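Local coordinates for unique short US2 glycoprotein (Human herpesvirus 5, PDB 1IM3), which redirects newly made MHC class I heavy chains through the SEC61 translocon to the cytosol for proteasomal destruction, masking infected cells from cytotoxic T lymphocytes, at residues V24-F30 against F54-L60; K16-S22 against K61-L67. One frame throughout, in Å; residues are numbered along the deposited sequence.

Contact 1. Residues V24-F30 against F54-L60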
loop_
_atom_site.group_PDB
_atom_site.type_symbol
_atom_site.label_atom_id
_atom_site.label_comp_id
_atom_site.label_asym_id
_atom_site.label_seq_id
_atom_site.Cartn_x
_atom_site.Cartn_y
_atom_site.Cartn_z
ATOM N N VAL D 24 -3.445 16.859 -28.499
ATOM C CA VAL D 24 -3.240 18.279 -28.216
ATOM C C VAL D 24 -4.235 18.585 -27.112
ATOM O O VAL D 24 -5.262 17.913 -27.004
ATOM C CB VAL D 24 -3.509 19.237 -29.438
ATOM C CG1 VAL D 24 -2.436 19.069 -30.483
ATOM C CG2 VAL D 24 -4.877 18.989 -30.027
ATOM N N GLY D 25 -3.917 19.578 -26.288
ATOM C CA GLY D 25 -4.787 19.975 -25.192
ATOM C C GLY D 25 -4.010 20.896 -24.272
ATOM O O GLY D 25 -2.823 21.159 -24.507
ATOM N N ASN D 26 -4.655 21.387 -23.221
ATOM C CA ASN D 26 -3.965 22.284 -22.307
ATOM C C ASN D 26 -3.496 21.620 -21.008
ATOM O O ASN D 26 -3.399 22.296 -19.981
ATOM C CB ASN D 26 -4.845 23.512 -22.000
ATOM C CG ASN D 26 -6.180 23.142 -21.361
ATOM O OD1 ASN D 26 -6.517 21.959 -21.218
ATOM N ND2 ASN D 26 -6.954 24.163 -20.973
ATOM N N MET D 27 -3.191 20.316 -21.054
ATOM C CA MET D 27 -2.715 19.587 -19.869
ATOM C C MET D 27 -1.419 20.210 -19.372
ATOM O O MET D 27 -0.522 20.505 -20.165
ATOM C CB MET D 27 -2.387 18.121 -20.165
ATOM C CG MET D 27 -3.360 17.364 -21.020
ATOM S SD MET D 27 -3.011 17.641 -22.758
ATOM C CE MET D 27 -1.519 16.794 -22.947
ATOM N N SER D 28 -1.306 20.392 -18.059
ATOM C CA SER D 28 -0.085 20.961 -17.482
ATOM C C SER D 28 0.855 19.822 -17.043
ATOM O O SER D 28 2.054 20.012 -16.863
ATOM C CB SER D 28 -0.428 21.862 -16.281
ATOM O OG SER D 28 -1.260 21.178 -15.349
ATOM N N ARG D 29 0.315 18.629 -16.880
ATOM C CA ARG D 29 1.144 17.492 -16.477
ATOM C C ARG D 29 0.557 16.250 -17.126
ATOM O O ARG D 29 -0.586 16.280 -17.597
ATOM C CB ARG D 29 1.140 17.350 -14.950
ATOM C CG ARG D 29 -0.257 17.192 -14.368
ATOM C CD ARG D 29 -0.284 17.336 -12.842
ATOM N NE ARG D 29 -1.669 17.524 -12.401
ATOM C CZ ARG D 29 -2.509 16.543 -12.102
ATOM N NH1 ARG D 29 -2.120 15.272 -12.178
ATOM N NH2 ARG D 29 -3.745 16.851 -11.748
ATOM N N PHE D 30 1.339 15.166 -17.154
ATOM C CA PHE D 30 0.875 13.919 -17.758
ATOM C C PHE D 30 1.581 12.673 -17.213
ATOM O O PHE D 30 2.611 12.758 -16.548
ATOM C CB PHE D 30 1.137 13.936 -19.262
ATOM C CG PHE D 30 2.577 13.628 -19.610
ATOM C CD1 PHE D 30 3.576 14.588 -19.410
ATOM C CD2 PHE D 30 2.957 12.335 -20.009
ATOM C CE1 PHE D 30 4.934 14.280 -19.591
ATOM C CE2 PHE D 30 4.316 11.992 -20.197
ATOM C CZ PHE D 30 5.315 12.968 -19.987
ATOM N N PHE D 54 6.454 16.062 -24.356
ATOM C CA PHE D 54 5.375 16.797 -23.722
ATOM C C PHE D 54 5.675 18.280 -23.787
ATOM O O PHE D 54 6.800 18.683 -23.480
ATOM C CB PHE D 54 5.258 16.376 -22.253
ATOM C CG PHE D 54 4.170 17.090 -21.497
ATOM C CD1 PHE D 54 2.835 16.938 -21.859
ATOM C CD2 PHE D 54 4.478 17.882 -20.392
ATOM C CE1 PHE D 54 1.822 17.555 -21.136
ATOM C CE2 PHE D 54 3.476 18.502 -19.663
ATOM C CZ PHE D 54 2.148 18.342 -20.032
ATOM N N VAL D 55 4.683 19.069 -24.201
ATOM C CA VAL D 55 4.796 20.527 -24.240
ATOM C C VAL D 55 3.673 20.995 -23.335
ATOM O O VAL D 55 2.503 20.978 -23.735
ATOM C CB VAL D 55 4.576 21.095 -25.656
ATOM C CG1 VAL D 55 4.744 22.621 -25.646
ATOM C CG2 VAL D 55 5.579 20.485 -26.611
ATOM N N PRO D 56 4.007 21.396 -22.093
ATOM C CA PRO D 56 3.002 21.861 -21.133
ATOM C C PRO D 56 2.027 22.810 -21.792
ATOM O O PRO D 56 2.438 23.695 -22.536
ATOM C CB PRO D 56 3.835 22.557 -20.061
ATOM C CG PRO D 56 5.124 21.827 -20.093
ATOM C CD PRO D 56 5.373 21.571 -21.562
ATOM N N GLY D 57 0.745 22.610 -21.521
ATOM C CA GLY D 57 -0.289 23.458 -22.083
ATOM C C GLY D 57 -0.607 23.268 -23.560
ATOM O O GLY D 57 -1.562 23.856 -24.055
ATOM N N GLU D 58 0.165 22.441 -24.262
ATOM C CA GLU D 58 -0.064 22.231 -25.690
ATOM C C GLU D 58 -0.278 20.811 -26.182
ATOM O O GLU D 58 -1.282 20.520 -26.810
ATOM C CB GLU D 58 1.092 22.801 -26.503
ATOM C CG GLU D 58 1.070 24.297 -26.703
ATOM C CD GLU D 58 2.314 24.783 -27.440
ATOM O OE1 GLU D 58 2.698 24.152 -28.455
ATOM O OE2 GLU D 58 2.911 25.796 -27.016
ATOM N N SER D 59 0.678 19.928 -25.907
ATOM C CA SER D 59 0.567 18.586 -26.413
ATOM C C SER D 59 1.416 17.497 -25.779
ATOM O O SER D 59 2.394 17.742 -25.068
ATOM C CB SER D 59 0.918 18.601 -27.886
ATOM O OG SER D 59 2.290 18.943 -28.032
ATOM N N LEU D 60 1.035 16.272 -26.111
ATOM C CA LEU D 60 1.744 15.085 -25.648
ATOM C C LEU D 60 1.863 14.207 -26.889
ATOM O O LEU D 60 0.859 13.839 -27.523
ATOM C CB LEU D 60 0.951 14.390 -24.535
ATOM C CG LEU D 60 1.513 13.201 -23.742
ATOM C CD1 LEU D 60 1.119 11.956 -24.427
ATOM C CD2 LEU D 60 3.039 13.285 -23.574
#

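Contact 2. Residues K16-S22 against K61-L67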
loop_
_atom_site.group_PDB
_atom_site.type_symbol
_atom_site.label_atom_id
_atom_site.label_comp_id
_atom_site.label_asym_id
_atom_site.label_seq_id
_atom_site.Cartn_x
_atom_site.Cartn_y
_atom_site.Cartn_z
ATOM N N LYS D 16 9.846 -6.092 -32.447
ATOM C CA LYS D 16 9.960 -4.757 -31.899
ATOM C C LYS D 16 8.687 -3.948 -32.181
ATOM O O LYS D 16 8.055 -4.076 -33.229
ATOM C CB LYS D 16 11.193 -4.059 -32.477
ATOM C CG LYS D 16 12.512 -4.684 -32.036
ATOM C CD LYS D 16 13.672 -3.867 -32.564
ATOM C CE LYS D 16 15.006 -4.337 -32.017
ATOM N NZ LYS D 16 16.117 -3.487 -32.565
ATOM N N LEU D 17 8.302 -3.123 -31.217
ATOM C CA LEU D 17 7.126 -2.286 -31.353
ATOM C C LEU D 17 7.502 -0.859 -31.748
ATOM O O LEU D 17 8.503 -0.305 -31.288
ATOM C CB LEU D 17 6.358 -2.275 -30.031
ATOM C CG LEU D 17 5.196 -1.299 -29.849
ATOM C CD1 LEU D 17 4.072 -1.670 -30.801
ATOM C CD2 LEU D 17 4.699 -1.339 -28.417
ATOM N N PHE D 18 6.701 -0.284 -32.633
ATOM C CA PHE D 18 6.885 1.096 -33.090
ATOM C C PHE D 18 5.491 1.682 -32.939
ATOM O O PHE D 18 4.538 1.151 -33.506
ATOM C CB PHE D 18 7.308 1.153 -34.559
ATOM C CG PHE D 18 8.742 0.798 -34.791
ATOM C CD1 PHE D 18 9.695 1.794 -35.005
ATOM C CD2 PHE D 18 9.146 -0.533 -34.787
ATOM C CE1 PHE D 18 11.045 1.467 -35.211
ATOM C CE2 PHE D 18 10.484 -0.874 -34.990
ATOM C CZ PHE D 18 11.437 0.130 -35.203
ATOM N N ALA D 19 5.357 2.741 -32.147
ATOM C CA ALA D 19 4.050 3.343 -31.938
ATOM C C ALA D 19 4.188 4.854 -31.908
ATOM O O ALA D 19 5.053 5.398 -31.228
ATOM C CB ALA D 19 3.450 2.847 -30.640
ATOM N N ARG D 20 3.327 5.516 -32.670
ATOM C CA ARG D 20 3.349 6.963 -32.755
ATOM C C ARG D 20 1.948 7.484 -32.500
ATOM O O ARG D 20 0.963 6.889 -32.935
ATOM C CB ARG D 20 3.816 7.403 -34.141
ATOM C CG ARG D 20 3.955 8.909 -34.279
ATOM C CD ARG D 20 4.592 9.256 -35.604
ATOM N NE ARG D 20 5.854 8.541 -35.767
ATOM C CZ ARG D 20 6.555 8.500 -36.895
ATOM N NH1 ARG D 20 6.110 9.138 -37.969
ATOM N NH2 ARG D 20 7.698 7.827 -36.948
ATOM N N GLY D 21 1.858 8.591 -31.782
ATOM C CA GLY D 21 0.562 9.148 -31.502
ATOM C C GLY D 21 0.722 10.595 -31.111
ATOM O O GLY D 21 1.834 11.088 -30.909
ATOM N N SER D 22 -0.399 11.282 -30.995
ATOM C CA SER D 22 -0.369 12.677 -30.628
ATOM C C SER D 22 -1.686 13.074 -30.001
ATOM O O SER D 22 -2.746 12.559 -30.373
ATOM C CB SER D 22 -0.100 13.540 -31.862
ATOM O OG SER D 22 -0.249 14.915 -31.557
ATOM N N LYS D 61 3.092 13.902 -27.265
ATOM C CA LYS D 61 3.320 13.071 -28.433
ATOM C C LYS D 61 4.284 11.936 -28.124
ATOM O O LYS D 61 5.211 12.069 -27.305
ATOM C CB LYS D 61 3.889 13.913 -29.571
ATOM C CG LYS D 61 2.936 14.979 -30.078
ATOM C CD LYS D 61 3.631 15.885 -31.073
ATOM C CE LYS D 61 2.653 16.849 -31.732
ATOM N NZ LYS D 61 3.331 17.642 -32.795
ATOM N N TRP D 62 4.071 10.807 -28.787
ATOM C CA TRP D 62 4.954 9.686 -28.579
ATOM C C TRP D 62 5.409 9.130 -29.910
ATOM O O TRP D 62 4.709 9.237 -30.914
ATOM C CB TRP D 62 4.279 8.615 -27.721
ATOM C CG TRP D 62 3.019 8.051 -28.249
ATOM C CD1 TRP D 62 2.877 6.873 -28.913
ATOM C CD2 TRP D 62 1.682 8.567 -28.064
ATOM N NE1 TRP D 62 1.545 6.614 -29.146
ATOM C CE2 TRP D 62 0.792 7.632 -28.636
ATOM C CE3 TRP D 62 1.159 9.713 -27.463
ATOM C CZ2 TRP D 62 -0.603 7.811 -28.623
ATOM C CZ3 TRP D 62 -0.224 9.894 -27.445
ATOM C CH2 TRP D 62 -1.093 8.945 -28.019
ATOM N N ASN D 63 6.600 8.552 -29.901
ATOM C CA ASN D 63 7.229 7.992 -31.075
ATOM C C ASN D 63 8.089 6.820 -30.596
ATOM O O ASN D 63 9.314 6.830 -30.697
ATOM C CB ASN D 63 8.106 9.046 -31.745
ATOM C CG ASN D 63 8.707 8.550 -33.058
ATOM O OD1 ASN D 63 8.135 7.676 -33.708
ATOM N ND2 ASN D 63 9.852 9.113 -33.457
ATOM N N VAL D 64 7.418 5.823 -30.052
ATOM C CA VAL D 64 8.071 4.637 -29.526
ATOM C C VAL D 64 8.777 3.875 -30.638
ATOM O O VAL D 64 8.153 3.492 -31.627
ATOM C CB VAL D 64 7.040 3.728 -28.844
ATOM C CG1 VAL D 64 7.712 2.454 -28.331
ATOM C CG2 VAL D 64 6.389 4.478 -27.692
ATOM N N ARG D 65 10.074 3.661 -30.488
ATOM C CA ARG D 65 10.842 2.979 -31.521
ATOM C C ARG D 65 11.616 1.776 -30.978
ATOM O O ARG D 65 12.246 1.844 -29.918
ATOM C CB ARG D 65 11.797 3.979 -32.201
ATOM C CG ARG D 65 11.096 5.122 -32.941
ATOM C CD ARG D 65 11.987 6.344 -33.098
ATOM N NE ARG D 65 12.092 7.126 -31.869
ATOM C CZ ARG D 65 12.782 8.257 -31.764
ATOM N NH1 ARG D 65 13.429 8.736 -32.821
ATOM N NH2 ARG D 65 12.824 8.909 -30.603
ATOM N N ASN D 66 11.479 0.660 -31.702
ATOM C CA ASN D 66 12.153 -0.613 -31.417
ATOM C C ASN D 66 11.948 -1.229 -30.062
ATOM O O ASN D 66 12.878 -1.736 -29.459
ATOM C CB ASN D 66 13.636 -0.459 -31.635
ATOM C CG ASN D 66 13.981 -0.449 -33.074
ATOM O OD1 ASN D 66 13.931 -1.491 -33.738
ATOM N ND2 ASN D 66 14.316 0.732 -33.598
ATOM N N LEU D 67 10.723 -1.196 -29.588
ATOM C CA LEU D 67 10.438 -1.738 -28.289
ATOM C C LEU D 67 10.208 -3.238 -28.395
ATOM O O LEU D 67 9.267 -3.682 -29.050
ATOM C CB LEU D 67 9.212 -1.032 -27.703
ATOM C CG LEU D 67 8.901 -1.505 -26.296
ATOM C CD1 LEU D 67 10.129 -1.313 -25.399
ATOM C CD2 LEU D 67 7.726 -0.741 -25.773
#

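Contact 1. Residues V24-F30 against F54-L60
At one end of the immunoglobulin-like lumenal domain, the end of strand 16-25 and the turn at 26-29 pass over a classic beta bulge in which Glu58 and Ser59 both face Val55. Two backbone hydrogen bonds hold the turn: Gly25 N to Glu58 O, 2.8 Å, and Gly57 N to Met27 O, also 2.8 Å. Between them Asn26 CA lies 3.4 Å from Gly57 O, a CA-H...O contact with an angle of 163° at the hydrogen.

Beneath the turn the contact becomes apolar. The Met27 chain bends at chi2 (85°) and again at chi3, which carries CE inward to Leu60 CB at 3.8 Å and to the edge of the Phe54 ring. That ring lies obliquely to Phe30, planes 38° apart; Phe30 CD1 lies over one face of the Phe54 ring, 3.3 Å from Phe54 CG, and Pro56 N over the other. Leu60 CD2 sits over a face of the Phe30 ring, 3.9 Å from its centroid, a CH-pi contact. Val52 touches both Phe30 and Leu60.

Packed by Phe54 and Leu60 within its own chain, the Phe30 ring also makes a cation-pi contact with a basic side chain of another protein chain, so apolar and charged partners share one ring.

Contact 2. Residues K16-S22 against K61-L67
Trp62 lays its indole flat under Gly21, with Gly21 CA 3.5 Å from the centroid of the six-membered ring, a CH-pi contact made directly with the glycine backbone. Its chi1 of 59° sets CG between the backbone N and the carbonyl carbon, folding the indole back beneath the neighbouring strand. On the same tightly packed face Ala19 CB meets Val64 CB at 4.1 Å, and Leu17 and Leu67 run side by side, CB to CB 3.9 Å. Paired backbone bonds join Gly21 with Trp62 and Ala19 with Val64; beyond them Asn66 and Leu67 both face Leu17, a G1 bulge that shifts the register by one.

The other face is looser and more polar, with Arg20 and Arg65 toward solvent. Arg20 grips Asn63 OD1 side-on with two nitrogens, NE at 3.2 Å and NH2 at 3.3 Å, both from one face of the amide, whose plane stands 80° from the guanidinium. Arg65 forms a salt bridge with Asp51. Phe18 places its ring face over the bulge, Asn66 N lying 3.5 Å above its centre.

Strand 16-25 runs between 3-12 and 59-68, and the packed face meets the other sheet: Ala19 touches Leu76, while Trp62 reaches Phe32 and Leu78.

Both contacts use strands 16-25 and 59-68, antiparallel neighbours in one sheet of the immunoglobulin-like domain, and their centres lie about 18 Å apart. Contact 2 pairs the two strands with its centre about 7 Å from the centre of the chain; contact 1, its centre about 15 Å out, continues the pairing until strand 16-25 gives way to a turn. Along the sequence, contact 1 is nested within the loop that contact 2 closes. The turn at 26-29 then leads into strand 30-37 of the second sheet, so contact 1 lies where the chain changes sheets. Another protein chain reaches contact 1 through Arg29 and Phe30, whereas none in the assembly touches contact 2.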